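Local structure of salicylate carboxymethyltransferase (Clarkia breweri, 1M6E) at residues 52-57 against 91-96; 144-149 against 206-211; 202-207 against 351-356. The protein transfers a methyl group from S-adenosyl-L-methionine to the carboxyl group of salicylic acid, giving the volatile ester methyl salicylate. One frame throughout, in Å; residues are numbered along the deposited sequence.

Contact 1. Residues 52-57 against 91-96; sequences RLAIAD and EYQIFL
Leu53 overlaps the ring of Tyr92, its CD2 packing against CE2 at 3.5 Å where residues 52-57 and 91-96 run side by side as parallel strands. They are the two strands of a beta-alpha-beta unit in the Rossmann-like methyltransferase fold, with helix 74-82 as the crossover. The pairing is regular at both ends, Arg52 with Glu91 and Asp57 with Leu96, and interrupted around Ala54 and Ile55. The backbone of Leu53 is held at both its N and its O: N donates to Glu91 O (3.2 Å), while O accepts Gln93 N, which lies in the carbonyl plane. Further along, Phe95 N donates to Ile55 O, and Asp57 N makes a weaker bond to Phe95 O, bent to 121°.

Leu53 and Tyr92 both meet Val77 of helix 74-82, and the Tyr92 hydroxyl is hydrogen-bonded to Glu78. On the other face of the sheet Ala56 CB abuts Phe95 CB, while Glu91 forms a salt bridge to Arg133 of the second subunit. Leu96 probably contributes to the S-adenosyl-L-methionine site. The Gln93 chain, with CG anti to N (chi1 -177°), runs out extended to meet Arg52, whose NE donates to Gln93 OE1 over 3.2 Å, with the guanidinium and amide planes 77° apart.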
loop_
_atom_site.group_PDB
_atom_site.type_symbol
_atom_site.label_atom_id
_atom_site.label_comp_id
_atom_site.label_asym_id
_atom_site.label_seq_id
_atom_site.Cartn_x
_atom_site.Cartn_y
_atom_site.Cartn_z
ATOM N N ARG A 52 -22.285 -5.862 -0.547
ATOM C CA ARG A 52 -20.912 -5.432 -0.844
ATOM C C ARG A 52 -20.727 -4.821 -2.208
ATOM O O ARG A 52 -21.036 -5.435 -3.216
ATOM C CB ARG A 52 -19.955 -6.609 -0.742
ATOM C CG ARG A 52 -18.561 -6.233 -0.284
ATOM C CD ARG A 52 -17.655 -7.460 -0.174
ATOM N NE ARG A 52 -16.907 -7.696 -1.410
ATOM C CZ ARG A 52 -17.225 -8.585 -2.352
ATOM N NH1 ARG A 52 -18.296 -9.374 -2.231
ATOM N NH2 ARG A 52 -16.466 -8.663 -3.438
ATOM N N LEU A 53 -20.242 -3.599 -2.242
ATOM C CA LEU A 53 -19.972 -2.960 -3.508
ATOM C C LEU A 53 -18.445 -2.910 -3.486
ATOM O O LEU A 53 -17.850 -2.663 -2.441
ATOM C CB LEU A 53 -20.584 -1.558 -3.547
ATOM C CG LEU A 53 -20.184 -0.623 -4.704
ATOM C CD1 LEU A 53 -20.562 -1.208 -6.046
ATOM C CD2 LEU A 53 -20.872 0.701 -4.532
ATOM N N ALA A 54 -17.806 -3.169 -4.620
ATOM C CA ALA A 54 -16.350 -3.172 -4.678
ATOM C C ALA A 54 -15.774 -2.369 -5.837
ATOM O O ALA A 54 -15.485 -2.899 -6.896
ATOM C CB ALA A 54 -15.851 -4.606 -4.735
ATOM N N ILE A 55 -15.607 -1.079 -5.614
ATOM C CA ILE A 55 -15.060 -0.178 -6.605
ATOM C C ILE A 55 -13.544 -0.302 -6.586
ATOM O O ILE A 55 -12.963 -0.555 -5.530
ATOM C CB ILE A 55 -15.442 1.250 -6.247
ATOM C CG1 ILE A 55 -16.948 1.313 -6.003
ATOM C CG2 ILE A 55 -15.008 2.206 -7.345
ATOM C CD1 ILE A 55 -17.480 2.714 -5.740
ATOM N N ALA A 56 -12.905 -0.103 -7.739
ATOM C CA ALA A 56 -11.449 -0.208 -7.838
ATOM C C ALA A 56 -10.842 0.762 -8.828
ATOM O O ALA A 56 -11.108 0.638 -10.018
ATOM C CB ALA A 56 -11.079 -1.617 -8.258
ATOM N N ASP A 57 -10.017 1.706 -8.373
ATOM C CA ASP A 57 -9.387 2.665 -9.295
ATOM C C ASP A 57 -8.107 2.063 -9.886
ATOM O O ASP A 57 -7.238 1.601 -9.172
ATOM C CB ASP A 57 -9.064 4.002 -8.599
ATOM C CG ASP A 57 -8.893 5.193 -9.610
ATOM O OD1 ASP A 57 -8.016 5.145 -10.521
ATOM O OD2 ASP A 57 -9.647 6.195 -9.483
ATOM N N GLU A 91 -21.255 -2.188 2.189
ATOM C CA GLU A 91 -19.951 -1.798 2.727
ATOM C C GLU A 91 -19.131 -1.538 1.471
ATOM O O GLU A 91 -19.210 -2.309 0.507
ATOM C CB GLU A 91 -19.314 -2.933 3.522
ATOM C CG GLU A 91 -19.884 -3.090 4.901
ATOM C CD GLU A 91 -19.316 -4.288 5.641
ATOM O OE1 GLU A 91 -19.460 -5.424 5.130
ATOM O OE2 GLU A 91 -18.737 -4.090 6.737
ATOM N N TYR A 92 -18.362 -0.459 1.445
ATOM C CA TYR A 92 -17.592 -0.204 0.242
ATOM C C TYR A 92 -16.206 -0.776 0.376
ATOM O O TYR A 92 -15.546 -0.579 1.405
ATOM C CB TYR A 92 -17.527 1.285 -0.042
ATOM C CG TYR A 92 -18.886 1.879 -0.198
ATOM C CD1 TYR A 92 -19.669 2.193 0.920
ATOM C CD2 TYR A 92 -19.425 2.079 -1.468
ATOM C CE1 TYR A 92 -20.966 2.694 0.774
ATOM C CE2 TYR A 92 -20.715 2.577 -1.629
ATOM C CZ TYR A 92 -21.479 2.882 -0.508
ATOM O OH TYR A 92 -22.749 3.367 -0.699
ATOM N N GLN A 93 -15.780 -1.523 -0.641
ATOM C CA GLN A 93 -14.446 -2.098 -0.608
ATOM C C GLN A 93 -13.633 -1.604 -1.772
ATOM O O GLN A 93 -13.789 -2.057 -2.902
ATOM C CB GLN A 93 -14.491 -3.593 -0.635
ATOM C CG GLN A 93 -13.139 -4.179 -0.530
ATOM C CD GLN A 93 -13.248 -5.636 -0.305
ATOM O OE1 GLN A 93 -14.031 -6.302 -0.989
ATOM N NE2 GLN A 93 -12.481 -6.167 0.658
ATOM N N ILE A 94 -12.736 -0.679 -1.456
ATOM C CA ILE A 94 -11.904 -0.017 -2.431
ATOM C C ILE A 94 -10.524 -0.581 -2.722
ATOM O O ILE A 94 -9.783 -0.996 -1.832
ATOM C CB ILE A 94 -11.754 1.419 -2.030
ATOM C CG1 ILE A 94 -13.134 2.012 -1.822
ATOM C CG2 ILE A 94 -10.962 2.165 -3.078
ATOM C CD1 ILE A 94 -13.066 3.472 -1.464
ATOM N N PHE A 95 -10.188 -0.563 -4.002
ATOM C CA PHE A 95 -8.908 -1.052 -4.466
ATOM C C PHE A 95 -8.178 -0.007 -5.288
ATOM O O PHE A 95 -8.597 0.272 -6.415
ATOM C CB PHE A 95 -9.133 -2.308 -5.296
ATOM C CG PHE A 95 -9.526 -3.488 -4.477
ATOM C CD1 PHE A 95 -10.839 -3.907 -4.425
ATOM C CD2 PHE A 95 -8.584 -4.128 -3.677
ATOM C CE1 PHE A 95 -11.210 -4.951 -3.573
ATOM C CE2 PHE A 95 -8.939 -5.158 -2.831
ATOM C CZ PHE A 95 -10.251 -5.571 -2.775
ATOM N N LEU A 96 -7.105 0.566 -4.725
ATOM C CA LEU A 96 -6.292 1.580 -5.408
ATOM C C LEU A 96 -5.099 0.855 -6.003
ATOM O O LEU A 96 -4.256 0.310 -5.273
ATOM C CB LEU A 96 -5.784 2.631 -4.440
ATOM C CG LEU A 96 -6.823 3.322 -3.572
ATOM C CD1 LEU A 96 -6.116 4.272 -2.662
ATOM C CD2 LEU A 96 -7.873 4.021 -4.422
#

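Contact 2. Residues 144-149 against 206-211; sequences HSSYSL and VLTILG. With SAH (S-adenosyl-L-homocysteine), chain C.
Leu210 lays its CB over the centre of the Tyr147 ring, 4.0 Å from the centroid and only 12° off the ring normal, a CH-pi contact over the face. Its CD1 reaches further along the same ring, 3.7 Å from Tyr147 CE1. The side chains of Ser146 and Thr208 lie next to each other on one face of the sheet. Leu149, just beyond the strand, folds back so that its CB meets Ile209 CG1 at 3.4 Å and its CD1 meets Leu207 CD1. Ser145 CB packs on Leu207 CD2, the branch that turns toward strand 143-146.

These side chains are set by a parallel strand pair, His144 beside Val206 and Ser145 beside Leu207. Thr208 N donates almost straight to Ser145 O (2.8 Å, 175° at the hydrogen), whereas the bond from Ser145 N to Val206 O is weak and bent.

From Ser146 to Ser148 the chain reaches the cofactor. Ser146 CB comes within 3.3 Å of SAH O, and Ser148 CB within 3.4 Å of SAH O4'. Chi1 of Ser148, 83°, places OG between the backbone N and the carbonyl carbon, and OG is hydrogen-bonded to Leu58 O. The Tyr147 hydroxyl is hydrogen-bonded to Asn349, and its side chain also lies close to the bound salicylate, so the turn lines the cofactor pocket and probably borders the substrate site too.

Strand 143-146 is flanked by strands 52-58 and 204-211. Ser146, Tyr147 and Thr208 pack against helix 23-31, while Leu207, Ile209 and Leu149 face helix 181-198.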
loop_
_atom_site.group_PDB
_atom_site.type_symbol
_atom_site.label_atom_id
_atom_site.label_comp_id
_atom_site.label_asym_id
_atom_site.label_seq_id
_atom_site.Cartn_x
_atom_site.Cartn_y
_atom_site.Cartn_z
ATOM N N HIS A 144 -13.034 2.081 -12.042
ATOM C CA HIS A 144 -12.826 3.409 -12.588
ATOM C C HIS A 144 -11.409 3.559 -13.182
ATOM O O HIS A 144 -10.540 2.799 -12.824
ATOM C CB HIS A 144 -13.049 4.485 -11.517
ATOM C CG HIS A 144 -12.822 5.857 -12.046
ATOM N ND1 HIS A 144 -11.635 6.534 -11.857
ATOM C CD2 HIS A 144 -13.519 6.570 -12.961
ATOM C CE1 HIS A 144 -11.605 7.598 -12.642
ATOM N NE2 HIS A 144 -12.735 7.640 -13.326
ATOM N N SER A 145 -11.179 4.502 -14.106
ATOM C CA SER A 145 -9.830 4.701 -14.623
ATOM C C SER A 145 -9.525 5.855 -15.535
ATOM O O SER A 145 -9.653 5.722 -16.744
ATOM C CB SER A 145 -9.304 3.450 -15.340
ATOM O OG SER A 145 -8.085 3.768 -16.027
ATOM N N SER A 146 -9.065 6.971 -14.990
ATOM C CA SER A 146 -8.689 8.099 -15.848
ATOM C C SER A 146 -7.183 8.117 -16.194
ATOM O O SER A 146 -6.364 7.453 -15.558
ATOM C CB SER A 146 -9.073 9.435 -15.206
ATOM O OG SER A 146 -10.382 9.810 -15.565
ATOM N N TYR A 147 -6.857 8.887 -17.224
ATOM C CA TYR A 147 -5.508 9.101 -17.736
ATOM C C TYR A 147 -4.392 8.116 -17.394
ATOM O O TYR A 147 -3.244 8.516 -17.098
ATOM C CB TYR A 147 -5.066 10.507 -17.360
ATOM C CG TYR A 147 -5.600 11.585 -18.255
ATOM C CD1 TYR A 147 -4.790 12.644 -18.621
ATOM C CD2 TYR A 147 -6.903 11.541 -18.764
ATOM C CE1 TYR A 147 -5.245 13.641 -19.480
ATOM C CE2 TYR A 147 -7.376 12.536 -19.623
ATOM C CZ TYR A 147 -6.531 13.587 -19.977
ATOM O OH TYR A 147 -6.922 14.600 -20.819
ATOM N N SER A 148 -4.702 6.827 -17.438
ATOM C CA SER A 148 -3.674 5.854 -17.154
ATOM C C SER A 148 -3.619 4.795 -18.235
ATOM O O SER A 148 -2.560 4.241 -18.527
ATOM C CB SER A 148 -3.926 5.196 -15.828
ATOM O OG SER A 148 -4.854 4.158 -15.994
ATOM N N LEU A 149 -4.750 4.520 -18.859
ATOM C CA LEU A 149 -4.755 3.497 -19.881
ATOM C C LEU A 149 -4.026 3.750 -21.223
ATOM O O LEU A 149 -3.973 2.861 -22.076
ATOM C CB LEU A 149 -6.190 3.055 -20.101
ATOM C CG LEU A 149 -6.153 1.647 -19.536
ATOM C CD1 LEU A 149 -7.551 1.157 -19.274
ATOM C CD2 LEU A 149 -5.381 0.754 -20.549
ATOM N N VAL A 206 -15.634 2.429 -16.247
ATOM C CA VAL A 206 -15.618 3.723 -16.918
ATOM C C VAL A 206 -14.145 4.153 -17.112
ATOM O O VAL A 206 -13.495 4.697 -16.209
ATOM C CB VAL A 206 -16.392 4.775 -16.103
ATOM C CG1 VAL A 206 -16.450 6.085 -16.882
ATOM C CG2 VAL A 206 -17.795 4.247 -15.753
ATOM N N LEU A 207 -13.633 3.893 -18.309
ATOM C CA LEU A 207 -12.258 4.187 -18.673
ATOM C C LEU A 207 -12.143 5.502 -19.447
ATOM O O LEU A 207 -12.901 5.739 -20.373
ATOM C CB LEU A 207 -11.727 3.012 -19.493
ATOM C CG LEU A 207 -11.973 1.664 -18.793
ATOM C CD1 LEU A 207 -11.315 0.522 -19.563
ATOM C CD2 LEU A 207 -11.413 1.719 -17.385
ATOM N N THR A 208 -11.203 6.355 -19.049
ATOM C CA THR A 208 -10.968 7.661 -19.688
ATOM C C THR A 208 -9.505 7.691 -20.166
ATOM O O THR A 208 -8.600 7.977 -19.391
ATOM C CB THR A 208 -11.162 8.868 -18.672
ATOM O OG1 THR A 208 -12.503 8.875 -18.150
ATOM C CG2 THR A 208 -10.823 10.221 -19.345
ATOM N N ILE A 209 -9.274 7.409 -21.438
ATOM C CA ILE A 209 -7.919 7.393 -21.973
ATOM C C ILE A 209 -7.669 8.681 -22.707
ATOM O O ILE A 209 -8.540 9.152 -23.440
ATOM C CB ILE A 209 -7.734 6.243 -23.015
ATOM C CG1 ILE A 209 -8.010 4.887 -22.365
ATOM C CG2 ILE A 209 -6.336 6.295 -23.623
ATOM C CD1 ILE A 209 -8.057 3.735 -23.354
ATOM N N LEU A 210 -6.493 9.256 -22.532
ATOM C CA LEU A 210 -6.173 10.461 -23.276
ATOM C C LEU A 210 -5.784 10.018 -24.692
ATOM O O LEU A 210 -4.762 9.339 -24.885
ATOM C CB LEU A 210 -5.001 11.176 -22.647
ATOM C CG LEU A 210 -4.283 12.101 -23.616
ATOM C CD1 LEU A 210 -4.449 13.511 -23.120
ATOM C CD2 LEU A 210 -2.815 11.737 -23.722
ATOM N N GLY A 211 -6.604 10.407 -25.670
ATOM C CA GLY A 211 -6.369 10.049 -27.062
ATOM C C GLY A 211 -6.536 11.182 -28.072
ATOM O O GLY A 211 -5.957 12.280 -27.909
HETATM N N SAH C . -5.838 8.510 -12.250
HETATM C CA SAH C . -5.225 9.862 -11.858
HETATM C CB SAH C . -3.775 10.058 -12.344
HETATM C CG SAH C . -3.164 8.933 -13.066
HETATM S SD SAH C . -1.463 9.122 -13.703
HETATM C C SAH C . -5.962 11.070 -12.434
HETATM O O SAH C . -6.973 10.902 -13.179
HETATM O OXT SAH C . -5.447 12.212 -12.082
HETATM C "C5'" SAH C . -1.329 7.478 -14.319
HETATM C "C4'" SAH C . -0.824 6.343 -13.322
HETATM O "O4'" SAH C . -0.895 5.168 -14.191
HETATM C "C3'" SAH C . 0.714 6.436 -12.995
HETATM O "O3'" SAH C . 0.942 6.671 -11.489
HETATM C "C2'" SAH C . 1.265 5.128 -13.348
HETATM O "O2'" SAH C . 2.224 4.507 -12.560
HETATM C "C1'" SAH C . -0.068 4.308 -13.703
HETATM N N9 SAH C . 0.221 3.216 -14.604
HETATM C C8 SAH C . 0.893 3.189 -15.807
HETATM N N7 SAH C . 0.989 2.003 -16.334
HETATM C C5 SAH C . 0.337 1.211 -15.418
HETATM C C6 SAH C . 0.083 -0.179 -15.368
HETATM N N6 SAH C . 0.514 -0.982 -16.341
HETATM N N1 SAH C . -0.621 -0.726 -14.303
HETATM C C2 SAH C . -1.052 0.116 -13.309
HETATM N N3 SAH C . -0.852 1.463 -13.260
HETATM C C4 SAH C . -0.147 1.946 -14.351
#

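Contact 3. Residues 202-207 against 351-356; sequences GGRMVL and IVSLIR
Arg204 has CG anti to its carbonyl carbon (chi1 -49°), and bends at chi2 and chi3 fold its chain alongside Ile355, both pointing the same way. One face of the guanidinium consequently lies against Ile355 CG1, while NH2 makes a weak hydrogen bond to Ser353 OG (3.4 Å). Ser353 presents that oxygen because chi1 of -175° sets OG anti to the backbone N. On the other face of the sheet Met205 brings CE to 3.6 Å from Leu354 CD1.

Strand 346-355 alone in the sheet runs against the others, and its pairing with 204-211 is one of two antiparallel ones. Leu207 and Val352 form a hydrogen-bonded pair with both bonds present, N to O at 3.0 Å from Leu207 to Val352 and 2.9 Å in return. Met205 and Leu354 also pair, but the bond from Leu354 N to Met205 O is weak, and Met205 N sits above the carbonyl plane of Leu354. Arg356 N closes the end on Gly203 O.

Helix 33-44 packs on Arg204, Val206 and Ser353, and helix 260-268 on Val352 and Leu354. Both polar partners found for Arg204, Ser353 and the long ion pair to Asp275, are weak, consistent with placement largely by apolar packing.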
loop_
_atom_site.group_PDB
_atom_site.type_symbol
_atom_site.label_atom_id
_atom_site.label_comp_id
_atom_site.label_asym_id
_atom_site.label_seq_id
_atom_site.Cartn_x
_atom_site.Cartn_y
_atom_site.Cartn_z
ATOM N N GLY A 202 -22.603 -8.249 -14.015
ATOM C CA GLY A 202 -23.383 -7.026 -14.090
ATOM C C GLY A 202 -22.472 -5.786 -14.088
ATOM O O GLY A 202 -22.848 -4.715 -14.581
ATOM N N GLY A 203 -21.259 -5.962 -13.549
ATOM C CA GLY A 203 -20.252 -4.907 -13.388
ATOM C C GLY A 203 -20.005 -3.868 -14.450
ATOM O O GLY A 203 -20.180 -4.153 -15.619
ATOM N N ARG A 204 -19.581 -2.669 -14.039
ATOM C CA ARG A 204 -19.320 -1.561 -14.984
ATOM C C ARG A 204 -17.859 -1.074 -14.941
ATOM O O ARG A 204 -17.182 -1.229 -13.922
ATOM C CB ARG A 204 -20.233 -0.367 -14.672
ATOM C CG ARG A 204 -21.713 -0.695 -14.508
ATOM C CD ARG A 204 -22.454 -0.753 -15.842
ATOM N NE ARG A 204 -22.466 0.538 -16.528
ATOM C CZ ARG A 204 -23.387 0.907 -17.414
ATOM N NH1 ARG A 204 -24.390 0.088 -17.729
ATOM N NH2 ARG A 204 -23.300 2.097 -17.993
ATOM N N MET A 205 -17.383 -0.492 -16.047
ATOM C CA MET A 205 -16.027 0.030 -16.141
ATOM C C MET A 205 -16.081 1.341 -16.867
ATOM O O MET A 205 -16.515 1.358 -17.999
ATOM C CB MET A 205 -15.118 -0.858 -16.977
ATOM C CG MET A 205 -14.529 -2.066 -16.301
ATOM S SD MET A 205 -12.929 -2.534 -17.049
ATOM C CE MET A 205 -13.343 -2.785 -18.735
ATOM N N VAL A 206 -15.634 2.429 -16.247
ATOM C CA VAL A 206 -15.618 3.723 -16.918
ATOM C C VAL A 206 -14.145 4.153 -17.112
ATOM O O VAL A 206 -13.495 4.697 -16.209
ATOM C CB VAL A 206 -16.392 4.775 -16.103
ATOM C CG1 VAL A 206 -16.450 6.085 -16.882
ATOM C CG2 VAL A 206 -17.795 4.247 -15.753
ATOM N N LEU A 207 -13.633 3.893 -18.309
ATOM C CA LEU A 207 -12.258 4.187 -18.673
ATOM C C LEU A 207 -12.143 5.502 -19.447
ATOM O O LEU A 207 -12.901 5.739 -20.373
ATOM C CB LEU A 207 -11.727 3.012 -19.493
ATOM C CG LEU A 207 -11.973 1.664 -18.793
ATOM C CD1 LEU A 207 -11.315 0.522 -19.563
ATOM C CD2 LEU A 207 -11.413 1.719 -17.385
ATOM N N ILE A 351 -13.546 8.484 -23.936
ATOM C CA ILE A 351 -14.154 8.037 -22.690
ATOM C C ILE A 351 -15.024 6.923 -23.098
ATOM O O ILE A 351 -15.675 7.025 -24.116
ATOM C CB ILE A 351 -15.125 9.090 -22.012
ATOM C CG1 ILE A 351 -14.378 10.363 -21.628
ATOM C CG2 ILE A 351 -15.783 8.490 -20.754
ATOM C CD1 ILE A 351 -14.654 11.500 -22.582
ATOM N N VAL A 352 -15.068 5.880 -22.284
ATOM C CA VAL A 352 -15.896 4.746 -22.582
ATOM C C VAL A 352 -16.558 4.206 -21.332
ATOM O O VAL A 352 -15.908 4.093 -20.295
ATOM C CB VAL A 352 -15.073 3.649 -23.163
ATOM C CG1 VAL A 352 -15.901 2.403 -23.225
ATOM C CG2 VAL A 352 -14.601 4.040 -24.520
ATOM N N SER A 353 -17.850 3.898 -21.400
ATOM C CA SER A 353 -18.498 3.300 -20.238
ATOM C C SER A 353 -18.779 1.899 -20.773
ATOM O O SER A 353 -19.048 1.761 -21.960
ATOM C CB SER A 353 -19.773 4.047 -19.856
ATOM O OG SER A 353 -20.306 3.498 -18.664
ATOM N N LEU A 354 -18.701 0.865 -19.933
ATOM C CA LEU A 354 -18.856 -0.501 -20.433
ATOM C C LEU A 354 -19.559 -1.376 -19.448
ATOM O O LEU A 354 -19.745 -0.981 -18.290
ATOM C CB LEU A 354 -17.482 -1.137 -20.723
ATOM C CG LEU A 354 -16.440 -0.419 -21.623
ATOM C CD1 LEU A 354 -15.029 -1.047 -21.458
ATOM C CD2 LEU A 354 -16.904 -0.469 -23.082
ATOM N N ILE A 355 -19.959 -2.562 -19.917
ATOM C CA ILE A 355 -20.635 -3.549 -19.062
ATOM C C ILE A 355 -20.119 -4.943 -19.357
ATOM O O ILE A 355 -20.063 -5.353 -20.503
ATOM C CB ILE A 355 -22.189 -3.633 -19.261
ATOM C CG1 ILE A 355 -22.786 -2.310 -19.724
ATOM C CG2 ILE A 355 -22.840 -3.966 -17.939
ATOM C CD1 ILE A 355 -24.281 -2.303 -19.698
ATOM N N ARG A 356 -19.703 -5.659 -18.329
ATOM C CA ARG A 356 -19.253 -7.021 -18.528
ATOM C C ARG A 356 -20.570 -7.554 -19.060
ATOM O O ARG A 356 -21.615 -7.189 -18.514
ATOM C CB ARG A 356 -18.895 -7.669 -17.180
ATOM C CG ARG A 356 -18.587 -9.144 -17.257
ATOM C CD ARG A 356 -17.603 -9.409 -18.372
ATOM N NE ARG A 356 -17.410 -10.833 -18.571
ATOM C CZ ARG A 356 -17.162 -11.384 -19.748
ATOM N NH1 ARG A 356 -17.079 -10.631 -20.840
ATOM N NH2 ARG A 356 -17.009 -12.694 -19.828
#

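All three contacts belong to one seven-stranded mixed sheet, in which 91-98, 52-58, 143-146, 204-211 and 346-355 follow one another. Contact 1 joins the first two, contact 2 the third and fourth, and contact 3 the fourth and fifth, sharing Val206 and Leu207 with contact 2. Contact 1 closes along the chain before the others open. The centres of contacts 1 and 2 lie about 18 Å apart, yet strands 52-58 and 143-146 are neighbours, joined by Asp57 OD2 to His144 ND1 at 3.1 Å, probably a hydrogen bond. The centres of contacts 2 and 3 are about 11 Å apart. The cofactor-binding turn thus lies among the parallel strands, with 204-211 between it and the reversed strand.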